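Local coordinates for protein glucosamine-6-phosphate deaminase (Thermotoga maritima, PDB 1J5X) that is a SIS-domain protein whose single chain folds into two alpha/beta halves, each built on a parallel sheet with helices packed around it, at residues Lys18-Gln23 against Glu195-Ser200; Lys28-Asn33 against Ile167-Met172; Glu54-Gly59 against Arg126-Ile131; Thr289-Glu292 against Asp298-Val301; Leu318-Ala323 against Ile328-Pro333. All blocks are in the same frame, centred on the assembly; numbering follows the deposited sequence.

Contact 1: residues Lys18-Gln23 against Glu195-Ser200; sequences KEITDQ and EFFDIS
F197 sets the far end of its phenyl ring against helix 15-25, where it meets I20 and T21. The CE2 corner takes I20 CG2 at 3.9 Å, the methyl lying at the ring's edge and near its plane, and CZ comes 3.7 Å from T21 OG1. The ring projects that far because F197 CG is anti to the backbone N (chi1 176°), and it presses on the helix backbone too, CE2 being 3.9 Å from T21 CA. T21 OG1 does not bond to F197; its hydrogen-bond partner is L17 O, one turn earlier. I20 reaches the ring through CG2 alone, while its CD1 leads off toward Y320. Behind this shell, Q23 folds back on its own helix and donates NE2 to I20 O at 2.8 Å, almost straight (177°) and on a carbonyl lone pair; its OE1 goes on to S165. Further out, K18 NZ bridges to D22 OD2 at 2.7 Å, and K162 is a second cation for that oxygen. The whole is buried helix-to-helix packing, joining the N-terminal helix 15-25 to the long helix 184-205, with helix 313-326 also touching I20.

Contact 2: residues Lys28-Asn33 against Ile167-Met172; sequences KKFFEN and ILLSLM
Helix-against-helix packing brings F30 and F31 of helix 27-35 onto L169 and S170 of helix 162-179, whose residues 167-172 lie in the SIS-domain range. The two short segments run in nearly the same direction, at 31° to each other, and their axes stay 11.1 Å apart at the closest, so the contact is made by side chains. F31 and S170 are level with each other, their CA atoms 7.9 Å apart. Adjacent on their helix, F30 and F31 converge on one methyl, L169 CD2. The F31 ring crosses L169 at about a right angle, CD1 lying 3.9 Å from L169 CD2, while the edge of the F30 ring approaches the same methyl more loosely, with CE2 at 4.4 Å. L169 can serve both because its CG is anti to the backbone N (chi1 162°), which carries the branched end out toward helix 27-35. Outside the pair, F186 and V190 of helix 184-205 close on L169 and F31 respectively, and F34 packs its ring against F30, so the leucine and both phenylalanines are buried in a several-helix core. Beside the apolar contacts sits one polar atom. S170 OG is satisfied along its own helix by a hydrogen bond with M166 O, and it meets the F30 ring at its edge, close to the ring plane, only 3.2 Å from CZ and 3.5 Å from CE2.

Contact 3: residues Glu54-Gly59 against Arg126-Ile131; sequences EVLFVG and RNHRTI
Strands 54-59 and 128-134, which carry E54, L56 and H128, run parallel in the five-stranded sheet of the SIS domain but are not neighbours: strand 102-107 lies between them, and the nearest CA atoms, those of L56 and H128, are 9.3 Å apart. Contact must therefore be made by side chains spanning the middle strand, and the extended E54 and the H128 imidazole meet across it. E54 leaves its strand with CG anti to the backbone N (chi1 155°) and stays extended beyond it, which delivers the carboxylate to the ring's edge. There OE1 accepts from H128 NE2, in the plane of the imidazole and nearly straight at 167°, but the 3.4 Å separation makes the bond weak. L56 adds an apolar touch, its CD1 lying 4.2 Å from H128 CD2, and both residues also pack on L123 of helix 114-125. On its other nitrogen, H128 ND1 donates to R126 O at 3.2 Å, a bond that arrives well above the carbonyl plane, 54° out of it. Both ring nitrogens thus have an acceptor, one of them through a weak bond. The backbone at that point has just left helix 114-125 through a Schellman motif, in which N127 takes positive phi and H128 N reaches back to L123 O, so the bond to R126 ties the ring to the helix-to-strand corner. The nearby buried carboxylate may favour the protonated, positively charged histidine, though the weak NE2 bond makes this tentative.

Contact 4: residues Thr289-Glu292 against Asp298-Val301; sequences TVLE and DIPV
D298 shows how a returning loop can satisfy the outer side of an edge strand. Its OD1 accepts from E292 N at 2.7 Å in a straight bond (179°), met on the anti side of the carboxylate and a little out of its plane. E292 O is answered in turn by I299 N at 3.1 Å, the donor lying nearly on the extension of the carbonyl bond, while D298 N makes only a weak, sharply bent bond to the same oxygen. Both backbone polar atoms of E292 are thus engaged by the loop, whereas L291 next to it pairs inward with V264 and M266 of strand 262-267. The two acids come close, E292 OE1 lying 4.4 Å from D298 OD1, but R280 makes salt bridges to both, which should offset their repulsion; K277 adds to E292 OE1, and K268 holds OE2. An apolar seal completes the joint: L291 CD2 touches I299 CD1 at 3.9 Å, and D298 CB lies 4.0 Å from L291 CG. The arrangement finishes strand 289-293, the last strand of the four-stranded parallel sheet in the second alpha/beta half, where the chain turns back beside the sheet edge.

Contact 5: residues Leu318-Ala323 against Ile328-Pro333; sequences LGYQKA and ISPDKP
Two side-chain torsions bring Y320 and I328 into the joint between helix 313-326 and the loop that follows it: Y320 has CG anti to its own N (chi1 -177°), which swings the ring toward P330, and I328 places CG1 between N and the carbonyl carbon (chi1 79°), against A323. The loop is organised by a type I beta turn from S329 to K332 combined with an ST turn at S329, and it is this compact fold that presents P330 to the helix. P330 CG lies 3.6 Å from both Y320 CD2 and CE2, approaching the ring obliquely along its CD2-CE2 bond. A323 points its only methyl into the loop, where CB is 3.8 Å from I328 CG1 and equally far from P330 CD, so a single small residue fills the angle between the two. Around them, M237 and S238 of helix 222-238 add to the packing on P330 and A323, and W201 of helix 184-205 touches Y320. The turn is also fastened through the D331 carboxylate, hydrogen-bonded to S14 and T16 near the start of the chain. Within it, D331 N donates to S329 OG at 3.2 Å. The helix and the loop share one polar link, I328 N to A323 O, five residues apart in the chain, 2.9 Å long and straight at 177°.

In the fold
Contacts 1 and 2 are helix pairs of the interior, made by consecutive helices on each side: 15-25 and 27-35 on one, 184-205 and 162-179 on the other. Both rest on phenylalanine rings and lack polar bonds between their segments. Contact 3 is equally buried, but lies within the SIS-domain sheet, on the far side of the chain's centre from contacts 1, 4 and 5, and depends on a histidine and a carboxylate. Contacts 4 and 5 are short-range closures, each tying a loop back to the element before it, by a backbone bond in contact 5 and by backbone bonds plus an aspartate side chain in contact 4; 5 is only partly buried. F196 and S200 pack on I299 of contact 4, while I20 touches Y320 of contact 5.

Contact 1: residues Lys18-Gln23 against Glu195-Ser200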
# COMPACT_ATOMS: atom_id res chain seq x y z
N LYS A 18 5.86 13.43 10.35
CA LYS A 18 5.67 12.77 11.64
C LYS A 18 4.99 11.40 11.50
O LYS A 18 5.40 10.39 12.10
CB LYS A 18 4.83 13.62 12.59
CG LYS A 18 4.53 12.97 13.95
CD LYS A 18 3.20 12.25 14.02
CE LYS A 18 2.94 11.72 15.44
NZ LYS A 18 1.75 10.85 15.53
N GLU A 19 3.92 11.38 10.71
CA GLU A 19 3.21 10.13 10.51
C GLU A 19 4.06 9.12 9.68
O GLU A 19 3.98 7.94 9.90
CB GLU A 19 1.86 10.48 9.88
CG GLU A 19 1.06 11.27 10.97
CD GLU A 19 -0.32 11.79 10.57
OE1 GLU A 19 -0.61 11.88 9.38
OE2 GLU A 19 -1.08 12.13 11.48
N ILE A 20 4.87 9.56 8.74
CA ILE A 20 5.75 8.58 8.03
C ILE A 20 6.70 7.98 9.11
O ILE A 20 6.90 6.75 9.24
CB ILE A 20 6.59 9.29 6.95
CG1 ILE A 20 5.65 9.85 5.89
CG2 ILE A 20 7.62 8.34 6.35
CD1 ILE A 20 6.43 10.53 4.75
N THR A 21 7.29 8.88 9.89
CA THR A 21 8.24 8.48 10.93
C THR A 21 7.63 7.57 11.99
O THR A 21 8.34 6.77 12.61
CB THR A 21 8.87 9.74 11.59
OG1 THR A 21 9.49 10.49 10.55
CG2 THR A 21 9.99 9.33 12.60
N ASP A 22 6.31 7.63 12.15
CA ASP A 22 5.65 6.79 13.11
C ASP A 22 5.79 5.28 12.73
O ASP A 22 5.55 4.43 13.56
CB ASP A 22 4.16 7.09 13.22
CG ASP A 22 3.86 8.35 14.07
OD1 ASP A 22 4.78 8.77 14.83
OD2 ASP A 22 2.70 8.87 13.98
N GLN A 23 6.14 5.00 11.48
CA GLN A 23 6.29 3.61 11.08
C GLN A 23 7.58 3.09 11.74
O GLN A 23 7.83 1.89 11.81
CB GLN A 23 6.34 3.50 9.56
CG GLN A 23 4.92 3.60 8.99
CD GLN A 23 4.88 4.17 7.60
OE1 GLN A 23 4.20 3.47 6.72
NE2 GLN A 23 5.44 5.26 7.31
N GLU A 195 15.45 0.36 11.82
CA GLU A 195 16.66 0.31 11.01
C GLU A 195 16.29 0.43 9.52
O GLU A 195 16.96 1.10 8.74
CB GLU A 195 17.42 -1.01 11.26
CG GLU A 195 18.58 -1.28 10.30
CD GLU A 195 19.46 -2.48 10.72
OE1 GLU A 195 19.03 -3.28 11.59
OE2 GLU A 195 20.56 -2.63 10.16
N PHE A 196 15.21 -0.24 9.13
CA PHE A 196 14.77 -0.20 7.72
C PHE A 196 14.53 1.25 7.30
O PHE A 196 14.95 1.70 6.22
CB PHE A 196 13.45 -0.99 7.53
CG PHE A 196 12.93 -0.98 6.11
CD1 PHE A 196 13.70 -1.51 5.06
CD2 PHE A 196 11.63 -0.49 5.81
CE1 PHE A 196 13.18 -1.55 3.77
CE2 PHE A 196 11.15 -0.53 4.50
CZ PHE A 196 11.90 -1.05 3.51
N PHE A 197 13.85 1.97 8.18
CA PHE A 197 13.51 3.37 7.96
C PHE A 197 14.78 4.23 7.84
O PHE A 197 14.96 4.98 6.87
CB PHE A 197 12.62 3.86 9.10
CG PHE A 197 12.29 5.34 9.01
CD1 PHE A 197 13.19 6.31 9.48
CD2 PHE A 197 11.11 5.77 8.40
CE1 PHE A 197 12.91 7.70 9.34
CE2 PHE A 197 10.82 7.14 8.26
CZ PHE A 197 11.71 8.10 8.72
N ASP A 198 15.70 4.07 8.80
CA ASP A 198 16.93 4.85 8.78
C ASP A 198 17.78 4.55 7.55
O ASP A 198 18.35 5.46 6.98
CB ASP A 198 17.74 4.65 10.10
CG ASP A 198 16.96 5.10 11.35
OD1 ASP A 198 16.04 5.94 11.26
OD2 ASP A 198 17.29 4.62 12.46
N ILE A 199 17.88 3.29 7.14
CA ILE A 199 18.65 2.97 5.95
C ILE A 199 17.97 3.64 4.74
O ILE A 199 18.63 4.19 3.83
CB ILE A 199 18.73 1.40 5.69
CG1 ILE A 199 19.61 0.73 6.78
CG2 ILE A 199 19.26 1.13 4.27
CD1 ILE A 199 19.60 -0.83 6.81
N SER A 200 16.64 3.53 4.71
CA SER A 200 15.86 4.09 3.59
C SER A 200 16.14 5.59 3.50
O SER A 200 16.49 6.10 2.42
CB SER A 200 14.35 3.85 3.80
OG SER A 200 14.06 2.46 3.70

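Contact 2: residues Lys28-Asn33 against Ile167-Met172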
# COMPACT_ATOMS: atom_id res chain seq x y z
N LYS A 28 5.85 -0.93 16.63
CA LYS A 28 5.91 -2.03 17.58
C LYS A 28 4.81 -1.96 18.61
O LYS A 28 4.16 -2.95 18.98
CB LYS A 28 7.29 -2.09 18.26
CG LYS A 28 7.46 -3.31 19.19
CD LYS A 28 8.95 -3.51 19.54
CE LYS A 28 9.22 -4.75 20.40
NZ LYS A 28 9.01 -4.49 21.87
N LYS A 29 4.57 -0.75 19.10
CA LYS A 29 3.50 -0.58 20.06
C LYS A 29 2.14 -0.96 19.48
O LYS A 29 1.33 -1.62 20.12
CB LYS A 29 3.47 0.89 20.51
CG LYS A 29 2.36 1.25 21.47
CD LYS A 29 2.58 2.73 21.89
CE LYS A 29 1.60 3.22 22.95
NZ LYS A 29 1.74 4.70 23.06
N PHE A 30 1.89 -0.50 18.25
CA PHE A 30 0.64 -0.78 17.59
C PHE A 30 0.57 -2.30 17.39
O PHE A 30 -0.46 -2.93 17.63
CB PHE A 30 0.61 -0.07 16.23
CG PHE A 30 -0.45 -0.59 15.31
CD1 PHE A 30 -1.78 -0.25 15.49
CD2 PHE A 30 -0.11 -1.48 14.25
CE1 PHE A 30 -2.80 -0.76 14.64
CE2 PHE A 30 -1.10 -2.01 13.40
CZ PHE A 30 -2.45 -1.65 13.58
N PHE A 31 1.67 -2.88 16.92
CA PHE A 31 1.69 -4.33 16.66
C PHE A 31 1.33 -5.11 17.93
O PHE A 31 0.46 -6.01 17.92
CB PHE A 31 3.09 -4.72 16.18
CG PHE A 31 3.24 -6.20 15.93
CD1 PHE A 31 2.51 -6.84 14.92
CD2 PHE A 31 4.12 -6.97 16.73
CE1 PHE A 31 2.63 -8.22 14.69
CE2 PHE A 31 4.26 -8.36 16.52
CZ PHE A 31 3.52 -8.99 15.51
N GLU A 32 1.98 -4.73 19.04
CA GLU A 32 1.81 -5.47 20.28
C GLU A 32 0.51 -5.22 20.97
O GLU A 32 -0.06 -6.11 21.59
CB GLU A 32 2.98 -5.19 21.23
CG GLU A 32 4.34 -5.56 20.64
CD GLU A 32 5.51 -5.27 21.57
OE1 GLU A 32 5.34 -4.45 22.51
OE2 GLU A 32 6.61 -5.85 21.38
N ASN A 33 0.01 -4.00 20.87
CA ASN A 33 -1.24 -3.75 21.55
C ASN A 33 -2.50 -4.08 20.79
O ASN A 33 -3.52 -4.44 21.39
CB ASN A 33 -1.24 -2.31 22.04
CG ASN A 33 -0.29 -2.12 23.17
OD1 ASN A 33 -0.78 -2.34 24.38
ND2 ASN A 33 0.90 -1.83 22.97
N ILE A 167 -2.67 -1.05 8.56
CA ILE A 167 -3.87 -1.83 8.31
C ILE A 167 -3.39 -3.09 7.51
O ILE A 167 -3.85 -4.20 7.76
CB ILE A 167 -4.91 -1.03 7.47
CG1 ILE A 167 -5.54 0.08 8.39
CG2 ILE A 167 -6.05 -1.97 6.97
CD1 ILE A 167 -6.29 1.12 7.59
N LEU A 168 -2.45 -2.89 6.60
CA LEU A 168 -1.94 -4.04 5.79
C LEU A 168 -1.33 -5.10 6.73
O LEU A 168 -1.67 -6.30 6.64
CB LEU A 168 -0.95 -3.52 4.75
CG LEU A 168 -0.37 -4.62 3.83
CD1 LEU A 168 -1.53 -5.42 3.18
CD2 LEU A 168 0.55 -4.01 2.79
N LEU A 169 -0.48 -4.65 7.63
CA LEU A 169 0.13 -5.56 8.59
C LEU A 169 -0.95 -6.31 9.34
O LEU A 169 -0.90 -7.55 9.52
CB LEU A 169 0.95 -4.77 9.58
CG LEU A 169 1.30 -5.49 10.88
CD1 LEU A 169 2.22 -6.69 10.53
CD2 LEU A 169 2.09 -4.54 11.77
N SER A 170 -1.96 -5.58 9.82
CA SER A 170 -3.01 -6.25 10.57
C SER A 170 -3.79 -7.32 9.80
O SER A 170 -4.08 -8.41 10.34
CB SER A 170 -4.06 -5.21 11.11
OG SER A 170 -3.40 -4.17 11.83
N LEU A 171 -4.14 -7.03 8.55
CA LEU A 171 -4.93 -7.97 7.78
C LEU A 171 -4.03 -9.12 7.31
O LEU A 171 -4.54 -10.20 7.22
CB LEU A 171 -5.61 -7.29 6.57
CG LEU A 171 -6.56 -6.14 6.96
CD1 LEU A 171 -7.20 -5.53 5.69
CD2 LEU A 171 -7.57 -6.65 7.92
N MSE A 172 -2.74 -8.88 7.02
CA MSE A 172 -1.88 -10.03 6.61
C MSE A 172 -1.80 -10.97 7.81
O MSE A 172 -1.95 -12.20 7.71
CB MSE A 172 -0.51 -9.53 6.24
CG MSE A 172 -0.54 -8.75 4.96
SE MSE A 172 1.23 -8.10 4.47
CE MSE A 172 2.00 -9.76 3.75

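Contact 3: residues Glu54-Gly59 against Arg126-Ile131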
# COMPACT_ATOMS: atom_id res chain seq x y z
N GLU A 54 -15.84 -16.55 -1.81
CA GLU A 54 -15.20 -15.43 -2.51
C GLU A 54 -15.14 -14.24 -1.56
O GLU A 54 -16.12 -13.97 -0.83
CB GLU A 54 -16.03 -15.10 -3.77
CG GLU A 54 -15.92 -13.68 -4.31
CD GLU A 54 -17.19 -13.19 -5.09
OE1 GLU A 54 -18.28 -12.88 -4.50
OE2 GLU A 54 -17.08 -13.09 -6.33
N VAL A 55 -14.01 -13.56 -1.52
CA VAL A 55 -13.91 -12.42 -0.62
C VAL A 55 -13.50 -11.22 -1.44
O VAL A 55 -12.57 -11.28 -2.25
CB VAL A 55 -12.95 -12.66 0.52
CG1 VAL A 55 -12.87 -11.38 1.44
CG2 VAL A 55 -13.44 -13.91 1.33
N LEU A 56 -14.27 -10.14 -1.30
CA LEU A 56 -13.99 -8.90 -2.00
C LEU A 56 -13.26 -7.88 -1.09
O LEU A 56 -13.43 -7.90 0.13
CB LEU A 56 -15.30 -8.23 -2.44
CG LEU A 56 -16.34 -9.10 -3.16
CD1 LEU A 56 -17.47 -8.17 -3.66
CD2 LEU A 56 -15.70 -9.81 -4.30
N PHE A 57 -12.44 -7.02 -1.71
CA PHE A 57 -11.69 -5.97 -1.01
C PHE A 57 -12.05 -4.74 -1.83
O PHE A 57 -11.73 -4.67 -3.00
CB PHE A 57 -10.22 -6.31 -1.04
CG PHE A 57 -9.92 -7.56 -0.25
CD1 PHE A 57 -10.03 -8.84 -0.85
CD2 PHE A 57 -9.59 -7.47 1.09
CE1 PHE A 57 -9.80 -10.01 -0.08
CE2 PHE A 57 -9.35 -8.61 1.87
CZ PHE A 57 -9.46 -9.88 1.28
N VAL A 58 -12.70 -3.75 -1.19
CA VAL A 58 -13.25 -2.63 -1.99
C VAL A 58 -12.81 -1.30 -1.39
O VAL A 58 -12.97 -1.11 -0.19
CB VAL A 58 -14.82 -2.73 -1.91
CG1 VAL A 58 -15.49 -1.57 -2.65
CG2 VAL A 58 -15.29 -4.12 -2.51
N GLY A 59 -12.30 -0.38 -2.20
CA GLY A 59 -11.87 0.89 -1.62
C GLY A 59 -11.49 1.88 -2.69
O GLY A 59 -11.58 1.52 -3.86
N ARG A 126 -27.10 -7.10 -1.84
CA ARG A 126 -26.80 -8.27 -2.66
C ARG A 126 -26.34 -9.47 -1.81
O ARG A 126 -25.59 -10.31 -2.27
CB ARG A 126 -25.72 -7.97 -3.70
CG ARG A 126 -26.17 -7.05 -4.83
CD ARG A 126 -25.21 -7.21 -6.02
NE ARG A 126 -25.30 -6.13 -7.00
CZ ARG A 126 -24.66 -6.09 -8.18
NH1 ARG A 126 -23.87 -7.10 -8.55
NH2 ARG A 126 -24.82 -5.06 -8.99
N ASN A 127 -26.76 -9.54 -0.56
CA ASN A 127 -26.38 -10.68 0.27
C ASN A 127 -24.90 -10.84 0.55
O ASN A 127 -24.40 -11.96 0.71
CB ASN A 127 -26.94 -12.00 -0.33
CG ASN A 127 -26.78 -13.22 0.62
OD1 ASN A 127 -26.42 -14.40 0.05
ND2 ASN A 127 -27.01 -13.11 1.84
N HIS A 128 -24.16 -9.75 0.59
CA HIS A 128 -22.76 -9.85 0.97
C HIS A 128 -22.65 -9.21 2.37
O HIS A 128 -23.22 -8.15 2.59
CB HIS A 128 -21.87 -9.08 -0.01
CG HIS A 128 -21.60 -9.83 -1.28
ND1 HIS A 128 -22.43 -10.19 -2.29
CD2 HIS A 128 -20.37 -10.36 -1.57
CE1 HIS A 128 -21.68 -10.94 -3.16
NE2 HIS A 128 -20.44 -11.03 -2.71
N ARG A 129 -21.98 -9.87 3.31
CA ARG A 129 -21.78 -9.27 4.63
C ARG A 129 -20.54 -8.36 4.51
O ARG A 129 -19.50 -8.74 3.91
CB ARG A 129 -21.58 -10.35 5.68
CG ARG A 129 -21.40 -9.74 7.06
CD ARG A 129 -21.39 -10.74 8.18
NE ARG A 129 -22.63 -11.51 8.24
CZ ARG A 129 -23.01 -12.20 9.32
NH1 ARG A 129 -22.23 -12.20 10.42
NH2 ARG A 129 -24.15 -12.89 9.32
N THR A 130 -20.64 -7.16 5.07
CA THR A 130 -19.55 -6.21 4.97
C THR A 130 -18.76 -5.94 6.23
O THR A 130 -19.31 -5.82 7.36
CB THR A 130 -20.05 -4.83 4.42
OG1 THR A 130 -20.99 -4.26 5.38
CG2 THR A 130 -20.80 -5.03 3.08
N ILE A 131 -17.44 -5.82 6.04
CA ILE A 131 -16.55 -5.51 7.13
C ILE A 131 -16.09 -4.08 6.90
O ILE A 131 -15.54 -3.77 5.84
CB ILE A 131 -15.33 -6.43 7.16
CG1 ILE A 131 -15.78 -7.87 7.55
CG2 ILE A 131 -14.30 -5.89 8.14
CD1 ILE A 131 -14.73 -8.91 7.10

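Contact 4: residues Thr289-Glu292 against Asp298-Val301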
# COMPACT_ATOMS: atom_id res chain seq x y z
N THR A 289 18.19 5.73 -13.14
CA THR A 289 18.85 5.51 -11.87
C THR A 289 17.95 4.38 -11.28
O THR A 289 16.73 4.54 -11.22
CB THR A 289 18.69 6.72 -10.97
OG1 THR A 289 19.42 7.83 -11.53
CG2 THR A 289 19.18 6.42 -9.60
N VAL A 290 18.54 3.28 -10.85
CA VAL A 290 17.73 2.18 -10.29
C VAL A 290 18.12 1.90 -8.88
O VAL A 290 19.33 1.84 -8.55
CB VAL A 290 17.92 0.93 -11.08
CG1 VAL A 290 17.04 -0.21 -10.46
CG2 VAL A 290 17.61 1.19 -12.58
N LEU A 291 17.10 1.78 -8.04
CA LEU A 291 17.26 1.47 -6.63
C LEU A 291 16.48 0.17 -6.32
O LEU A 291 15.29 0.04 -6.69
CB LEU A 291 16.73 2.62 -5.80
CG LEU A 291 17.00 2.60 -4.31
CD1 LEU A 291 17.17 4.05 -3.78
CD2 LEU A 291 15.82 1.92 -3.63
N GLU A 292 17.15 -0.80 -5.70
CA GLU A 292 16.44 -2.03 -5.34
C GLU A 292 16.08 -2.07 -3.87
O GLU A 292 16.92 -1.78 -2.99
CB GLU A 292 17.27 -3.27 -5.65
CG GLU A 292 17.43 -3.59 -7.11
CD GLU A 292 18.54 -4.62 -7.34
OE1 GLU A 292 19.72 -4.23 -7.49
OE2 GLU A 292 18.23 -5.83 -7.40
N ASP A 298 19.75 -2.23 -2.60
CA ASP A 298 20.17 -1.00 -1.95
C ASP A 298 19.60 -0.76 -0.57
O ASP A 298 20.23 -0.11 0.26
CB ASP A 298 19.84 0.19 -2.86
CG ASP A 298 20.45 0.04 -4.23
OD1 ASP A 298 19.82 -0.53 -5.15
OD2 ASP A 298 21.62 0.50 -4.36
N ILE A 299 18.37 -1.20 -0.34
CA ILE A 299 17.72 -1.06 0.96
C ILE A 299 17.26 -2.48 1.32
O ILE A 299 16.20 -2.98 0.89
CB ILE A 299 16.48 -0.13 0.88
CG1 ILE A 299 16.87 1.29 0.43
CG2 ILE A 299 15.83 -0.01 2.24
CD1 ILE A 299 15.55 2.22 0.27
N PRO A 300 18.03 -3.18 2.17
CA PRO A 300 17.70 -4.54 2.56
C PRO A 300 16.46 -4.66 3.39
O PRO A 300 16.22 -3.85 4.28
CB PRO A 300 18.93 -4.99 3.38
CG PRO A 300 19.98 -3.93 3.08
CD PRO A 300 19.15 -2.68 2.96
N VAL A 301 15.69 -5.71 3.07
CA VAL A 301 14.51 -6.09 3.82
C VAL A 301 14.12 -7.45 3.24
O VAL A 301 14.44 -7.69 2.06
CB VAL A 301 13.36 -5.09 3.68
CG1 VAL A 301 12.90 -5.00 2.18
CG2 VAL A 301 12.22 -5.53 4.61

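Contact 5: residues Leu318-Ala323 against Ile328-Pro333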
# COMPACT_ATOMS: atom_id res chain seq x y z
N LEU A 318 10.76 8.98 -0.38
CA LEU A 318 11.12 9.58 -1.65
C LEU A 318 10.15 10.74 -1.89
O LEU A 318 10.57 11.86 -2.23
CB LEU A 318 10.99 8.58 -2.79
CG LEU A 318 11.23 9.17 -4.19
CD1 LEU A 318 12.71 9.69 -4.37
CD2 LEU A 318 10.99 8.06 -5.19
N GLY A 319 8.86 10.49 -1.66
CA GLY A 319 7.89 11.54 -1.94
C GLY A 319 8.18 12.77 -1.09
O GLY A 319 8.16 13.93 -1.59
N TYR A 320 8.42 12.53 0.19
CA TYR A 320 8.69 13.63 1.12
C TYR A 320 9.94 14.42 0.71
O TYR A 320 9.92 15.64 0.52
CB TYR A 320 8.84 13.11 2.52
CG TYR A 320 9.04 14.24 3.51
CD1 TYR A 320 10.31 14.76 3.75
CD2 TYR A 320 7.95 14.85 4.12
CE1 TYR A 320 10.48 15.86 4.60
CE2 TYR A 320 8.10 15.94 4.96
CZ TYR A 320 9.36 16.45 5.19
OH TYR A 320 9.48 17.58 6.01
N GLN A 321 11.03 13.71 0.54
CA GLN A 321 12.27 14.38 0.18
C GLN A 321 12.15 15.09 -1.16
O GLN A 321 12.72 16.18 -1.34
CB GLN A 321 13.44 13.36 0.16
CG GLN A 321 13.75 12.81 1.58
CD GLN A 321 15.08 12.03 1.65
OE1 GLN A 321 15.91 12.20 0.63
NE2 GLN A 321 15.32 11.27 2.60
N LYS A 322 11.41 14.50 -2.11
CA LYS A 322 11.29 15.14 -3.41
C LYS A 322 10.47 16.41 -3.30
O LYS A 322 10.73 17.38 -4.04
CB LYS A 322 10.63 14.23 -4.47
CG LYS A 322 10.38 14.91 -5.83
CD LYS A 322 11.65 15.15 -6.65
CE LYS A 322 11.32 15.94 -7.93
NZ LYS A 322 12.46 16.12 -8.85
N ALA A 323 9.48 16.42 -2.42
CA ALA A 323 8.67 17.62 -2.29
C ALA A 323 9.55 18.76 -1.75
O ALA A 323 9.48 19.90 -2.21
CB ALA A 323 7.55 17.38 -1.38
N ILE A 328 8.03 22.38 -2.16
CA ILE A 328 6.59 22.43 -1.98
C ILE A 328 6.29 21.67 -0.73
O ILE A 328 7.12 20.90 -0.27
CB ILE A 328 5.81 21.82 -3.15
CG1 ILE A 328 5.83 20.30 -3.03
CG2 ILE A 328 6.43 22.26 -4.50
CD1 ILE A 328 4.85 19.65 -3.97
N SER A 329 5.10 21.86 -0.17
CA SER A 329 4.75 21.17 1.06
C SER A 329 4.03 19.86 0.80
O SER A 329 2.98 19.86 0.17
CB SER A 329 3.76 21.97 1.88
OG SER A 329 3.41 21.28 3.05
N PRO A 330 4.57 18.74 1.29
CA PRO A 330 3.84 17.50 1.03
C PRO A 330 2.55 17.43 1.84
O PRO A 330 1.72 16.57 1.58
CB PRO A 330 4.83 16.40 1.43
CG PRO A 330 5.71 17.05 2.45
CD PRO A 330 5.90 18.47 1.86
N ASP A 331 2.37 18.30 2.83
CA ASP A 331 1.12 18.28 3.60
C ASP A 331 -0.04 19.06 2.89
O ASP A 331 -1.16 19.02 3.35
CB ASP A 331 1.28 18.91 4.98
CG ASP A 331 2.29 18.20 5.86
OD1 ASP A 331 1.87 17.32 6.65
OD2 ASP A 331 3.50 18.54 5.74
N LYS A 332 0.25 19.74 1.79
CA LYS A 332 -0.78 20.53 1.08
C LYS A 332 -0.84 20.18 -0.39
O LYS A 332 -0.57 21.03 -1.26
CB LYS A 332 -0.45 22.03 1.16
CG LYS A 332 -0.12 22.52 2.55
CD LYS A 332 -1.34 22.45 3.43
CE LYS A 332 -1.23 23.39 4.64
NZ LYS A 332 -2.54 23.43 5.38
N PRO A 333 -1.18 18.93 -0.70
CA PRO A 333 -1.23 18.60 -2.13
C PRO A 333 -2.35 19.43 -2.78
O PRO A 333 -3.42 19.58 -2.20
CB PRO A 333 -1.58 17.10 -2.14
CG PRO A 333 -1.46 16.66 -0.71
CD PRO A 333 -1.76 17.87 0.13